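Local coordinates for protein N-acetylneuraminate lyase (Peptoclostridium difficile, PDB 4WOZ) that belongs by name and sequence to the dihydrodipicolinate synthetase family of TIM-barrel lyases and assembles from four copies of its chain, at residues G260-L268 with Y278-A286. Numbering follows the deposited sequence.
Sequences GLYQTIKLL and YCRQPMKEA
In the helical C-terminal region that follows the eight-stranded barrel, the connection running from helix 261-271 to helix 288-301 doubles back over the earlier helix, and Gln263 and Lys266 of that helix bond to two backbone carbonyls of the returning connection. A bend at chi2 (85°) swings the Gln263 amide toward the connection, and NE2 donates to Lys284 O at 2.9 Å, nearly straight at 163°. The oxygen lies in the plane of the Gln263 amide, and NE2 meets it on a lone pair in the carbonyl plane, while NE2 also rests 3.5 Å from Lys284 CG. One turn further along, Lys266 reaches out fully extended beyond CG, and its NZ donates a 2.7 Å hydrogen bond to Tyr278 O, approaching from above the carbonyl plane. The same ammonium forms a salt bridge with Glu61 and a further hydrogen bond to Val24 O, tying the returning chain to loops of the barrel domain; Glu61 in turn accepts from the Arg280 backbone. Side chains on one helix thus bond to main-chain oxygens of an irregular connection, which fastens the region after the TIM barrel back onto itself. Between the two polar grips, Cys279 SG packs against the helix backbone, 3.6 Å from Gln263 N, and touches Tyr262 CB at 3.7 Å. Met283 makes a Met-aromatic contact, its SD 4.8 Å from the centroid of the Tyr262 ring and approaching obliquely, 57° off the normal. Farther along the helix, Leu267 CD1 meets Ala286 CB at 3.7 Å. A second subunit approaches at Lys284, whose NZ is salt-bridged to Glu127 and Asp125 of that subunit.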
loop_
_atom_site.group_PDB
_atom_site.type_symbol
_atom_site.label_atom_id
_atom_site.label_comp_id
_atom_site.label_asym_id
_atom_site.label_seq_id
_atom_site.Cartn_x
_atom_site.Cartn_y
_atom_site.Cartn_z
ATOM N N GLY A 260 23.181 -1.516 -5.860
ATOM C CA GLY A 260 22.897 -2.844 -5.345
ATOM C C GLY A 260 23.427 -2.884 -3.925
ATOM O O GLY A 260 24.634 -3.040 -3.700
ATOM N N LEU A 261 22.513 -2.737 -2.973
ATOM C CA LEU A 261 22.829 -2.698 -1.551
ATOM C C LEU A 261 23.880 -3.658 -1.028
ATOM O O LEU A 261 24.995 -3.252 -0.705
ATOM C CB LEU A 261 21.549 -2.874 -0.725
ATOM C CG LEU A 261 21.724 -2.912 0.800
ATOM C CD1 LEU A 261 22.370 -1.624 1.281
ATOM C CD2 LEU A 261 20.365 -3.111 1.468
ATOM N N TYR A 262 23.517 -4.928 -0.923
ATOM C CA TYR A 262 24.426 -5.922 -0.383
ATOM C C TYR A 262 25.682 -6.159 -1.203
ATOM O O TYR A 262 26.765 -6.311 -0.636
ATOM C CB TYR A 262 23.675 -7.230 -0.156
ATOM C CG TYR A 262 22.547 -7.072 0.840
ATOM C CD1 TYR A 262 22.801 -6.648 2.146
ATOM C CD2 TYR A 262 21.226 -7.322 0.475
ATOM C CE1 TYR A 262 21.766 -6.481 3.062
ATOM C CE2 TYR A 262 20.186 -7.156 1.383
ATOM C CZ TYR A 262 20.463 -6.738 2.673
ATOM O OH TYR A 262 19.435 -6.585 3.573
ATOM N N GLN A 263 25.546 -6.181 -2.525
ATOM C CA GLN A 263 26.702 -6.398 -3.387
ATOM C C GLN A 263 27.714 -5.280 -3.198
ATOM O O GLN A 263 28.908 -5.535 -3.048
ATOM C CB GLN A 263 26.293 -6.456 -4.860
ATOM C CG GLN A 263 25.482 -7.685 -5.247
ATOM C CD GLN A 263 23.998 -7.519 -4.984
ATOM O OE1 GLN A 263 23.573 -6.589 -4.296
ATOM N NE2 GLN A 263 23.199 -8.429 -5.533
ATOM N N THR A 264 27.230 -4.042 -3.189
ATOM C CA THR A 264 28.104 -2.883 -3.047
ATOM C C THR A 264 28.758 -2.770 -1.673
ATOM O O THR A 264 29.889 -2.295 -1.565
ATOM C CB THR A 264 27.350 -1.582 -3.361
ATOM O OG1 THR A 264 26.800 -1.661 -4.685
ATOM C CG2 THR A 264 28.298 -0.384 -3.284
ATOM N N ILE A 265 28.059 -3.189 -0.621
ATOM C CA ILE A 265 28.655 -3.127 0.709
ATOM C C ILE A 265 29.800 -4.131 0.758
ATOM O O ILE A 265 30.862 -3.837 1.298
ATOM C CB ILE A 265 27.635 -3.460 1.833
ATOM C CG1 ILE A 265 26.666 -2.292 2.014
ATOM C CG2 ILE A 265 28.368 -3.733 3.145
ATOM C CD1 ILE A 265 25.646 -2.499 3.123
ATOM N N LYS A 266 29.596 -5.311 0.181
ATOM C CA LYS A 266 30.651 -6.319 0.182
ATOM C C LYS A 266 31.833 -5.888 -0.690
ATOM O O LYS A 266 32.991 -6.111 -0.333
ATOM C CB LYS A 266 30.100 -7.674 -0.272
ATOM C CG LYS A 266 29.140 -8.293 0.744
ATOM C CD LYS A 266 28.838 -9.746 0.429
ATOM C CE LYS A 266 27.894 -10.336 1.462
ATOM N NZ LYS A 266 27.680 -11.785 1.243
ATOM N N LEU A 267 31.548 -5.252 -1.819
ATOM C CA LEU A 267 32.612 -4.780 -2.692
ATOM C C LEU A 267 33.376 -3.649 -2.007
ATOM O O LEU A 267 34.580 -3.488 -2.212
ATOM C CB LEU A 267 32.034 -4.298 -4.022
ATOM C CG LEU A 267 31.436 -5.414 -4.887
ATOM C CD1 LEU A 267 30.742 -4.825 -6.118
ATOM C CD2 LEU A 267 32.551 -6.373 -5.301
ATOM N N LEU A 268 32.675 -2.860 -1.199
ATOM C CA LEU A 268 33.327 -1.774 -0.485
ATOM C C LEU A 268 34.221 -2.386 0.581
ATOM O O LEU A 268 35.318 -1.898 0.828
ATOM C CB LEU A 268 32.297 -0.833 0.154
ATOM C CG LEU A 268 31.585 0.112 -0.822
ATOM C CD1 LEU A 268 30.515 0.920 -0.090
ATOM C CD2 LEU A 268 32.608 1.041 -1.465
ATOM N N TYR A 278 31.010 -12.886 -2.091
ATOM C CA TYR A 278 29.749 -12.809 -2.820
ATOM C C TYR A 278 28.508 -12.861 -1.941
ATOM O O TYR A 278 28.562 -13.269 -0.781
ATOM C CB TYR A 278 29.651 -13.980 -3.802
ATOM C CG TYR A 278 30.715 -14.021 -4.869
ATOM C CD1 TYR A 278 30.565 -13.308 -6.055
ATOM C CD2 TYR A 278 31.862 -14.794 -4.705
ATOM C CE1 TYR A 278 31.530 -13.367 -7.056
ATOM C CE2 TYR A 278 32.835 -14.860 -5.699
ATOM C CZ TYR A 278 32.660 -14.143 -6.872
ATOM O OH TYR A 278 33.610 -14.203 -7.863
ATOM N N CYS A 279 27.389 -12.443 -2.521
ATOM C CA CYS A 279 26.098 -12.499 -1.846
ATOM C C CYS A 279 25.560 -13.840 -2.304
ATOM O O CYS A 279 25.968 -14.342 -3.353
ATOM C CB CYS A 279 25.163 -11.394 -2.339
ATOM S SG CYS A 279 25.738 -9.719 -2.030
ATOM N N ARG A 280 24.659 -14.433 -1.536
ATOM C CA ARG A 280 24.109 -15.715 -1.940
ATOM C C ARG A 280 22.985 -15.557 -2.962
ATOM O O ARG A 280 22.151 -14.658 -2.849
ATOM C CB ARG A 280 23.596 -16.488 -0.728
ATOM C CG ARG A 280 22.912 -17.785 -1.118
ATOM C CD ARG A 280 22.697 -18.696 0.070
ATOM N NE ARG A 280 23.955 -19.223 0.572
ATOM C CZ ARG A 280 24.041 -20.227 1.436
ATOM N NH1 ARG A 280 22.938 -20.807 1.886
ATOM N NH2 ARG A 280 25.224 -20.652 1.848
ATOM N N GLN A 281 22.978 -16.427 -3.970
ATOM C CA GLN A 281 21.945 -16.395 -5.000
ATOM C C GLN A 281 20.605 -16.614 -4.299
ATOM O O GLN A 281 20.554 -17.242 -3.243
ATOM C CB GLN A 281 22.183 -17.508 -6.028
ATOM C CG GLN A 281 23.364 -17.283 -6.968
ATOM C CD GLN A 281 23.161 -16.089 -7.882
ATOM O OE1 GLN A 281 22.031 -15.678 -8.135
ATOM N NE2 GLN A 281 24.257 -15.536 -8.393
ATOM N N PRO A 282 19.499 -16.130 -4.889
ATOM C CA PRO A 282 19.407 -15.403 -6.158
ATOM C C PRO A 282 19.853 -13.937 -6.172
ATOM O O PRO A 282 19.522 -13.203 -7.105
ATOM C CB PRO A 282 17.937 -15.569 -6.529
ATOM C CG PRO A 282 17.272 -15.508 -5.199
ATOM C CD PRO A 282 18.154 -16.401 -4.349
ATOM N N MET A 283 20.569 -13.491 -5.143
ATOM C CA MET A 283 21.070 -12.122 -5.158
ATOM C C MET A 283 22.148 -12.165 -6.233
ATOM O O MET A 283 23.046 -12.997 -6.183
ATOM C CB MET A 283 21.660 -11.723 -3.800
ATOM C CG MET A 283 20.605 -11.265 -2.792
ATOM S SD MET A 283 21.302 -10.544 -1.300
ATOM C CE MET A 283 20.213 -11.206 -0.054
ATOM N N LYS A 284 22.045 -11.277 -7.212
ATOM C CA LYS A 284 22.977 -11.263 -8.332
ATOM C C LYS A 284 24.444 -11.023 -8.010
ATOM O O LYS A 284 24.794 -10.254 -7.114
ATOM C CB LYS A 284 22.540 -10.225 -9.367
ATOM C CG LYS A 284 22.883 -8.795 -8.982
ATOM C CD LYS A 284 22.434 -7.804 -10.045
ATOM C CE LYS A 284 20.921 -7.779 -10.164
ATOM N NZ LYS A 284 20.457 -6.731 -11.105
ATOM N N GLU A 285 25.297 -11.698 -8.768
ATOM C CA GLU A 285 26.731 -11.538 -8.633
ATOM C C GLU A 285 26.944 -10.158 -9.246
ATOM O O GLU A 285 26.266 -9.803 -10.209
ATOM C CB GLU A 285 27.446 -12.605 -9.462
ATOM C CG GLU A 285 28.933 -12.719 -9.207
ATOM C CD GLU A 285 29.607 -13.665 -10.183
ATOM O OE1 GLU A 285 29.105 -14.796 -10.367
ATOM O OE2 GLU A 285 30.640 -13.277 -10.763
ATOM N N ALA A 286 27.861 -9.372 -8.694
ATOM C CA ALA A 286 28.104 -8.033 -9.224
ATOM C C ALA A 286 28.592 -8.079 -10.669
ATOM O O ALA A 286 29.449 -8.886 -11.017
ATOM C CB ALA A 286 29.125 -7.301 -8.355
#